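SnoaL-like domain-containing protein (Burkholderia thailandensis E264, PDB 3EC9) is of unknown function but has an NTF2-like, SnoaL-type fold whose members often enclose a pocket for small molecules, and forms a two-chain assembly. Local coordinates at residues Glu42-Ala47 against His124-Thr129. Residues are numbered along the deposited sequence; the frame is centred on the assembly and turned at random. Where two conformers were deposited one is given.
Sequences EWTEMA and HFEQFT
Phe-125 lies against the indole of Trp-43 in a face-to-face stack, the planes 20° apart and the centroid of the six-membered ring 3.9 Å from that of the phenyl. Followed outward, Phe-125 CB rests 3.7 Å from Trp-43 CE3; its CG lies near Trp-43 CD2; Phe-125 CD1 sits 3.4 Å from Trp-43 CE2, over the indole face; Phe-125 CE1 reaches Trp-43 NE1 and, at 3.5 Å, Glu-45 OE2; CZ passes near Trp-43 CZ2. Both aromatics hold CG anti to the backbone N (chi1 177° in Trp-43, 165° in Phe-125), which lets the flat rings rise together from neighbouring strands. The buried indole N-H is satisfied within its own strand: Trp-43 NE1 donates to Glu-45 OE2 (3.0 Å), on the anti side, tilted out of the carboxylate plane.

Beneath the rings the strands run parallel, hydrogen-bonded from Phe-125 N to Glu-42 O, Thr-44 N to Phe-125 O and Gln-127 N to Thr-44 O. Where strand 41-45 ends, a glutamine suits the place because its amide replaces the backbone partner: Gln-127 OE1 accepts from Met-46 N (2.8 Å), while its NE2 hydrogen-bonds Tyr-96 OH. Selenomethionine Met-46 lays SE 3.4 Å from Thr-129 O and its methyl CE against Phe-128.

On the other face, Glu-126 OE1 forms a salt bridge with Arg-110 of the second subunit. Trp-43 packs on Ile-61 of helix 58-72, and Glu-45 and Phe-125 approach bound acetate and glycerol respectively, probably from the crystallisation liquor, consistent with the helix-covered concave sheet and pocket of the NTF2-like fold.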
loop_
_atom_site.group_PDB
_atom_site.type_symbol
_atom_site.label_atom_id
_atom_site.label_comp_id
_atom_site.label_asym_id
_atom_site.label_seq_id
_atom_site.Cartn_x
_atom_site.Cartn_y
_atom_site.Cartn_z
ATOM N N GLU B 42 -9.704 -11.978 8.367
ATOM C CA GLU B 42 -9.636 -11.837 6.918
ATOM C C GLU B 42 -8.261 -11.253 6.577
ATOM O O GLU B 42 -7.975 -10.110 6.905
ATOM C CB GLU B 42 -10.790 -10.962 6.421
ATOM C CG GLU B 42 -12.147 -11.591 6.724
ATOM C CD GLU B 42 -13.331 -10.785 6.213
ATOM O OE1 GLU B 42 -13.128 -9.793 5.469
ATOM O OE2 GLU B 42 -14.474 -11.166 6.561
ATOM N N TRP B 43 -7.408 -12.072 5.981
ATOM C CA TRP B 43 -6.031 -11.714 5.658
ATOM C C TRP B 43 -5.896 -11.744 4.130
ATOM O O TRP B 43 -5.951 -12.805 3.493
ATOM C CB TRP B 43 -5.106 -12.714 6.323
ATOM C CG TRP B 43 -3.677 -12.546 6.051
ATOM C CD1 TRP B 43 -3.032 -12.659 4.823
ATOM C CD2 TRP B 43 -2.646 -12.283 7.007
ATOM N NE1 TRP B 43 -1.690 -12.490 4.973
ATOM C CE2 TRP B 43 -1.412 -12.273 6.300
ATOM C CE3 TRP B 43 -2.632 -12.098 8.395
ATOM C CZ2 TRP B 43 -0.173 -12.039 6.930
ATOM C CZ3 TRP B 43 -1.374 -11.839 9.021
ATOM C CH2 TRP B 43 -0.177 -11.822 8.276
ATOM N N THR B 44 -5.765 -10.558 3.552
ATOM C CA THR B 44 -5.719 -10.372 2.127
ATOM C C THR B 44 -4.296 -10.046 1.578
ATOM O O THR B 44 -3.689 -9.016 1.874
ATOM C CB THR B 44 -6.687 -9.279 1.649
ATOM O OG1 THR B 44 -8.009 -9.651 2.064
ATOM C CG2 THR B 44 -6.589 -9.089 0.137
ATOM N N GLU B 45 -3.785 -10.958 0.768
ATOM C CA GLU B 45 -2.567 -10.760 -0.012
ATOM C C GLU B 45 -3.059 -10.104 -1.329
ATOM O O GLU B 45 -4.122 -10.452 -1.859
ATOM C CB GLU B 45 -1.882 -12.094 -0.302
ATOM C CG GLU B 45 -1.308 -12.764 0.940
ATOM C CD GLU B 45 -0.069 -12.114 1.425
ATOM O OE1 GLU B 45 0.945 -12.139 0.718
ATOM O OE2 GLU B 45 -0.069 -11.626 2.556
HETATM N N MSE B 46 -2.314 -9.097 -1.788
HETATM C CA MSE B 46 -2.754 -8.309 -2.928
HETATM C C MSE B 46 -2.998 -9.133 -4.202
HETATM O O MSE B 46 -2.288 -10.074 -4.467
HETATM C CB MSE B 46 -1.734 -7.205 -3.207
HETATM C CG MSE B 46 -2.198 -6.196 -4.151
HETATM SE SE MSE B 46 -0.980 -4.654 -4.376
HETATM C CE MSE B 46 -2.038 -3.126 -3.740
ATOM N N ALA B 47 -3.961 -8.703 -5.031
ATOM C CA ALA B 47 -4.404 -9.449 -6.185
ATOM C C ALA B 47 -3.232 -9.800 -7.087
ATOM O O ALA B 47 -3.156 -10.939 -7.594
ATOM C CB ALA B 47 -5.461 -8.639 -6.932
ATOM N N HIS B 124 -8.280 -8.114 10.635
ATOM C CA HIS B 124 -8.055 -7.847 9.200
ATOM C C HIS B 124 -6.581 -7.471 8.950
ATOM O O HIS B 124 -5.946 -6.750 9.730
ATOM C CB HIS B 124 -8.988 -6.746 8.643
ATOM C CG HIS B 124 -9.407 -6.962 7.210
ATOM N ND1 HIS B 124 -8.634 -6.596 6.126
ATOM C CD2 HIS B 124 -10.540 -7.506 6.694
ATOM C CE1 HIS B 124 -9.263 -6.919 5.009
ATOM N NE2 HIS B 124 -10.421 -7.475 5.326
ATOM N N PHE B 125 -6.080 -7.970 7.828
ATOM C CA PHE B 125 -4.768 -7.614 7.272
ATOM C C PHE B 125 -4.975 -7.418 5.785
ATOM O O PHE B 125 -5.653 -8.223 5.124
ATOM C CB PHE B 125 -3.760 -8.745 7.469
ATOM C CG PHE B 125 -2.512 -8.639 6.642
ATOM C CD1 PHE B 125 -2.447 -9.199 5.361
ATOM C CD2 PHE B 125 -1.406 -7.962 7.137
ATOM C CE1 PHE B 125 -1.281 -9.101 4.639
ATOM C CE2 PHE B 125 -0.212 -7.874 6.392
ATOM C CZ PHE B 125 -0.168 -8.442 5.166
ATOM N N GLU B 126 -4.374 -6.360 5.246
ATOM C CA GLU B 126 -4.357 -6.204 3.797
ATOM C C GLU B 126 -2.979 -5.699 3.333
ATOM O O GLU B 126 -2.440 -4.739 3.898
ATOM C CB GLU B 126 -5.531 -5.356 3.276
ATOM C CG GLU B 126 -5.539 -5.244 1.722
ATOM C CD GLU B 126 -6.717 -4.526 1.164
ATOM O OE1 GLU B 126 -7.542 -3.961 1.945
ATOM O OE2 GLU B 126 -6.891 -4.586 -0.093
ATOM N N GLN B 127 -2.440 -6.329 2.293
ATOM C CA GLN B 127 -1.126 -6.028 1.769
ATOM C C GLN B 127 -1.256 -5.105 0.514
ATOM O O GLN B 127 -2.103 -5.338 -0.354
ATOM C CB GLN B 127 -0.475 -7.346 1.323
ATOM C CG GLN B 127 0.844 -7.237 0.611
ATOM C CD GLN B 127 1.129 -8.551 -0.149
ATOM O OE1 GLN B 127 0.333 -8.987 -1.018
ATOM N NE2 GLN B 127 2.225 -9.187 0.186
ATOM N N PHE B 128 -0.387 -4.091 0.436
ATOM C CA PHE B 128 -0.297 -3.208 -0.716
ATOM C C PHE B 128 1.175 -3.105 -1.128
ATOM O O PHE B 128 1.949 -2.432 -0.460
ATOM C CB PHE B 128 -0.824 -1.799 -0.409
ATOM C CG PHE B 128 -2.238 -1.755 0.151
ATOM C CD1 PHE B 128 -2.457 -2.065 1.463
ATOM C CD2 PHE B 128 -3.316 -1.429 -0.661
ATOM C CE1 PHE B 128 -3.755 -2.042 1.979
ATOM C CE2 PHE B 128 -4.609 -1.390 -0.166
ATOM C CZ PHE B 128 -4.837 -1.711 1.168
ATOM N N THR B 129 1.603 -3.808 -2.176
ATOM C CA THR B 129 2.999 -3.862 -2.563
ATOM C C THR B 129 3.209 -3.753 -4.061
ATOM O O THR B 129 2.242 -3.767 -4.845
ATOM C CB THR B 129 3.673 -5.124 -1.993
ATOM O OG1 THR B 129 5.115 -5.019 -2.045
ATOM C CG2 THR B 129 3.190 -6.389 -2.707
#